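Local coordinates for putative N-acetylneuraminate lyase ([Ruminococcus] gnavus ATCC 29149, PDB 6RB7), which belongs to the dihydrodipicolinate synthetase family of beta/alpha-barrel proteins and assembles as four chains, at residues I42-N54 against I291-A305. Numbering follows the deposited sequence. Where two conformers were deposited one is given.
Sequences IPAFYACYDKEGN and IKAILKINEGLELGA
Lys292 reaches the loop at Ala47, joining the helix 287-299 to the chain that leaves the first strand of the (beta/alpha)8 barrel characteristic of this family. Its CB does not point at the loop; with the chain extended beyond CG, CD comes 4.0 Å from Ala47 O, CE approaches the same oxygen more closely, and NZ donates to it at 2.8 Å, tilted 26° from the carbonyl plane. NZ also donates to Ala305 O and forms a salt bridge with Glu83 OE2, so two carbonyls and a carboxylate grip the buried ammonium and tie the loop to both ends of the segment 291-305. The other carboxylate oxygen of Glu83, OE1, is hydrogen-bonded to Tyr49 OH, while Ala305 O lies at the edge of the Tyr49 ring, 3.2 Å from CD2. The backbones meet where Tyr49 N donates almost straight to Leu303 O (2.9 Å, 173° at the hydrogen), reaching that oxygen from above its carbonyl plane. Farther toward the barrel, with CG anti to the carbonyl carbon (chi1 -54°), the Tyr46 side chain runs to the helix and crosses that of Ile291 at about a right angle, CE2 lying 3.6 Å from Ile291 CG2; its OH is hydrogen-bonded to Gly242 O. Leu303 CD2 packs against Tyr46 CB. One water donates to both Tyr49 O and Glu302 O, 2.8 Å from each.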
# COMPACT_ATOMS: atom_id res chain seq x y z
N ILE A 42 24.58 2.71 -18.45
CA ILE A 42 23.86 3.74 -19.23
C ILE A 42 23.28 4.75 -18.24
O ILE A 42 22.16 4.59 -17.71
CB ILE A 42 22.80 3.12 -20.15
CG1 ILE A 42 23.45 2.17 -21.16
CG2 ILE A 42 21.97 4.21 -20.83
CD1 ILE A 42 22.48 1.50 -22.11
N PRO A 43 24.03 5.80 -17.88
CA PRO A 43 23.47 6.82 -17.02
C PRO A 43 22.22 7.50 -17.57
O PRO A 43 22.13 7.76 -18.76
CB PRO A 43 24.58 7.88 -16.95
CG PRO A 43 25.85 7.10 -17.26
CD PRO A 43 25.41 6.10 -18.31
N ALA A 44 21.28 7.83 -16.69
CA ALA A 44 20.23 8.81 -17.01
C ALA A 44 20.87 10.16 -17.23
O ALA A 44 21.70 10.62 -16.44
CB ALA A 44 19.20 8.87 -15.92
N PHE A 45 20.52 10.78 -18.33
CA PHE A 45 20.97 12.12 -18.71
C PHE A 45 20.18 13.17 -17.94
O PHE A 45 18.93 13.10 -17.90
CB PHE A 45 20.78 12.28 -20.20
CG PHE A 45 21.55 13.42 -20.82
CD1 PHE A 45 22.86 13.22 -21.22
CD2 PHE A 45 20.96 14.65 -21.03
CE1 PHE A 45 23.57 14.26 -21.79
CE2 PHE A 45 21.67 15.69 -21.59
CZ PHE A 45 22.99 15.49 -21.97
N TYR A 46 20.85 14.12 -17.31
CA TYR A 46 20.16 15.15 -16.51
C TYR A 46 19.61 16.27 -17.40
O TYR A 46 20.08 16.50 -18.54
CB TYR A 46 21.11 15.73 -15.46
CG TYR A 46 21.73 14.68 -14.58
CD1 TYR A 46 20.94 13.74 -13.95
CD2 TYR A 46 23.11 14.56 -14.45
CE1 TYR A 46 21.50 12.74 -13.16
CE2 TYR A 46 23.67 13.60 -13.64
CZ TYR A 46 22.87 12.66 -13.01
OH TYR A 46 23.43 11.69 -12.19
N ALA A 47 18.61 16.96 -16.87
CA ALA A 47 18.10 18.23 -17.45
C ALA A 47 19.17 19.30 -17.32
O ALA A 47 19.63 19.56 -16.21
CB ALA A 47 16.80 18.65 -16.84
N CYS A 48 19.54 19.92 -18.43
CA CYS A 48 20.58 20.98 -18.47
C CYS A 48 19.90 22.30 -18.82
O CYS A 48 19.40 22.44 -19.98
CB CYS A 48 21.63 20.65 -19.50
SG CYS A 48 22.52 19.11 -19.17
N TYR A 49 19.87 23.22 -17.87
CA TYR A 49 19.18 24.50 -18.03
C TYR A 49 20.17 25.66 -18.01
O TYR A 49 21.26 25.56 -17.48
CB TYR A 49 18.15 24.74 -16.94
CG TYR A 49 17.13 23.63 -16.76
CD1 TYR A 49 16.14 23.40 -17.69
CD2 TYR A 49 17.11 22.91 -15.58
CE1 TYR A 49 15.17 22.43 -17.49
CE2 TYR A 49 16.15 21.93 -15.37
CZ TYR A 49 15.16 21.72 -16.31
OH TYR A 49 14.22 20.73 -16.15
N ASP A 50 19.73 26.73 -18.67
CA ASP A 50 20.43 28.03 -18.60
C ASP A 50 19.99 28.76 -17.32
O ASP A 50 19.21 28.23 -16.53
CB ASP A 50 20.22 28.81 -19.90
CG ASP A 50 18.81 29.32 -20.15
OD1 ASP A 50 17.98 29.36 -19.17
OD2 ASP A 50 18.51 29.61 -21.35
N LYS A 51 20.47 29.99 -17.13
CA LYS A 51 20.18 30.73 -15.88
C LYS A 51 18.72 31.16 -15.81
O LYS A 51 18.28 31.39 -14.69
CB LYS A 51 21.11 31.95 -15.76
CG LYS A 51 22.56 31.55 -15.50
CD LYS A 51 22.77 30.85 -14.16
CE LYS A 51 23.92 29.87 -14.15
NZ LYS A 51 24.53 29.80 -12.80
N GLU A 52 18.02 31.23 -16.95
CA GLU A 52 16.58 31.60 -17.01
C GLU A 52 15.70 30.34 -16.84
O GLU A 52 14.50 30.50 -16.85
CB GLU A 52 16.26 32.30 -18.33
CG GLU A 52 16.88 33.69 -18.43
CD GLU A 52 17.08 34.25 -19.83
OE1 GLU A 52 16.62 33.63 -20.81
OE2 GLU A 52 17.71 35.30 -19.94
N GLY A 53 16.30 29.16 -16.71
CA GLY A 53 15.57 27.88 -16.52
C GLY A 53 15.10 27.26 -17.82
O GLY A 53 14.28 26.32 -17.77
N ASN A 54 15.54 27.72 -18.98
CA ASN A 54 15.20 27.05 -20.25
C ASN A 54 16.25 25.98 -20.54
O ASN A 54 17.35 26.10 -20.00
CB ASN A 54 15.05 28.01 -21.42
CG ASN A 54 13.75 28.77 -21.25
OD1 ASN A 54 13.80 29.99 -21.08
ND2 ASN A 54 12.62 28.05 -21.20
N ILE A 291 23.13 16.64 -7.20
CA ILE A 291 24.06 16.10 -8.23
C ILE A 291 24.55 17.23 -9.15
O ILE A 291 25.74 17.27 -9.44
CB ILE A 291 23.38 14.95 -9.03
CG1 ILE A 291 23.20 13.73 -8.12
CG2 ILE A 291 24.22 14.61 -10.24
CD1 ILE A 291 22.39 12.63 -8.75
N LYS A 292 23.67 18.14 -9.58
CA LYS A 292 24.15 19.22 -10.48
C LYS A 292 25.18 20.07 -9.74
O LYS A 292 26.16 20.47 -10.37
CB LYS A 292 22.96 20.03 -10.95
CG LYS A 292 22.04 19.25 -11.87
CD LYS A 292 20.83 20.02 -12.38
CE LYS A 292 19.78 19.09 -12.97
NZ LYS A 292 18.72 19.87 -13.62
N ALA A 293 25.00 20.30 -8.45
CA ALA A 293 25.96 21.12 -7.67
C ALA A 293 27.30 20.35 -7.52
O ALA A 293 28.39 20.95 -7.58
CB ALA A 293 25.38 21.53 -6.36
N ILE A 294 27.23 19.04 -7.30
CA ILE A 294 28.44 18.18 -7.24
C ILE A 294 29.18 18.28 -8.57
O ILE A 294 30.44 18.36 -8.55
CB ILE A 294 28.09 16.72 -6.91
CG1 ILE A 294 27.63 16.64 -5.45
CG2 ILE A 294 29.25 15.80 -7.19
CD1 ILE A 294 27.01 15.32 -5.07
N LEU A 295 28.50 18.20 -9.70
CA LEU A 295 29.18 18.22 -11.01
C LEU A 295 29.81 19.60 -11.25
O LEU A 295 30.83 19.65 -11.94
CB LEU A 295 28.21 17.81 -12.12
CG LEU A 295 27.84 16.33 -12.07
CD1 LEU A 295 26.80 16.04 -13.12
CD2 LEU A 295 29.08 15.48 -12.23
N LYS A 296 29.24 20.65 -10.70
CA LYS A 296 29.95 21.98 -10.77
C LYS A 296 31.25 21.90 -9.99
O LYS A 296 32.30 22.32 -10.52
CB LYS A 296 29.02 23.09 -10.28
CG LYS A 296 29.67 24.46 -10.22
CD LYS A 296 28.62 25.52 -9.86
CE LYS A 296 29.04 26.95 -10.17
NZ LYS A 296 29.53 27.04 -11.56
N ILE A 297 31.26 21.37 -8.76
CA ILE A 297 32.50 21.26 -7.93
C ILE A 297 33.51 20.33 -8.57
O ILE A 297 34.69 20.71 -8.70
CB ILE A 297 32.13 20.78 -6.51
CG1 ILE A 297 31.25 21.81 -5.85
CG2 ILE A 297 33.37 20.41 -5.72
CD1 ILE A 297 30.69 21.37 -4.53
N ASN A 298 33.09 19.11 -8.95
CA ASN A 298 34.07 18.06 -9.31
C ASN A 298 34.44 18.17 -10.79
O ASN A 298 35.55 17.68 -11.17
CB ASN A 298 33.56 16.67 -8.98
CG ASN A 298 33.64 16.32 -7.52
OD1 ASN A 298 34.32 17.01 -6.75
ND2 ASN A 298 33.00 15.22 -7.15
N GLU A 299 33.59 18.76 -11.64
CA GLU A 299 33.81 18.75 -13.10
C GLU A 299 33.76 20.13 -13.73
O GLU A 299 34.02 20.20 -14.96
CB GLU A 299 32.82 17.80 -13.80
CG GLU A 299 32.95 16.39 -13.31
CD GLU A 299 34.18 15.64 -13.80
OE1 GLU A 299 34.95 16.20 -14.66
OE2 GLU A 299 34.35 14.51 -13.35
N GLY A 300 33.36 21.16 -12.99
CA GLY A 300 33.16 22.50 -13.55
C GLY A 300 32.02 22.53 -14.56
O GLY A 300 31.99 23.43 -15.43
N LEU A 301 31.08 21.59 -14.49
CA LEU A 301 29.93 21.60 -15.41
C LEU A 301 28.85 22.50 -14.83
O LEU A 301 28.60 22.46 -13.62
CB LEU A 301 29.40 20.17 -15.56
CG LEU A 301 30.22 19.22 -16.41
CD1 LEU A 301 29.68 17.79 -16.26
CD2 LEU A 301 30.20 19.64 -17.88
N GLU A 302 28.18 23.26 -15.69
CA GLU A 302 27.08 24.18 -15.33
C GLU A 302 25.79 23.61 -15.91
O GLU A 302 25.60 23.75 -17.14
CB GLU A 302 27.36 25.58 -15.87
CG GLU A 302 28.53 26.24 -15.19
CD GLU A 302 28.22 26.91 -13.87
OE1 GLU A 302 29.12 27.60 -13.34
OE2 GLU A 302 27.11 26.75 -13.35
N LEU A 303 24.98 22.94 -15.10
CA LEU A 303 23.76 22.23 -15.58
C LEU A 303 22.51 23.01 -15.18
O LEU A 303 21.40 22.56 -15.49
CB LEU A 303 23.65 20.82 -14.99
CG LEU A 303 24.55 19.75 -15.58
CD1 LEU A 303 25.95 19.89 -15.01
CD2 LEU A 303 23.98 18.36 -15.26
N GLY A 304 22.67 24.11 -14.45
CA GLY A 304 21.49 24.86 -13.98
C GLY A 304 20.86 24.21 -12.77
O GLY A 304 21.46 23.37 -12.11
N ALA A 305 19.68 24.69 -12.47
CA ALA A 305 18.91 24.33 -11.26
C ALA A 305 18.08 23.10 -11.60
O ALA A 305 18.27 22.47 -12.65
CB ALA A 305 18.01 25.49 -10.92
O HOH W 1 23.24 23.88 -18.63
O HOH W 2 18.82 27.04 -13.98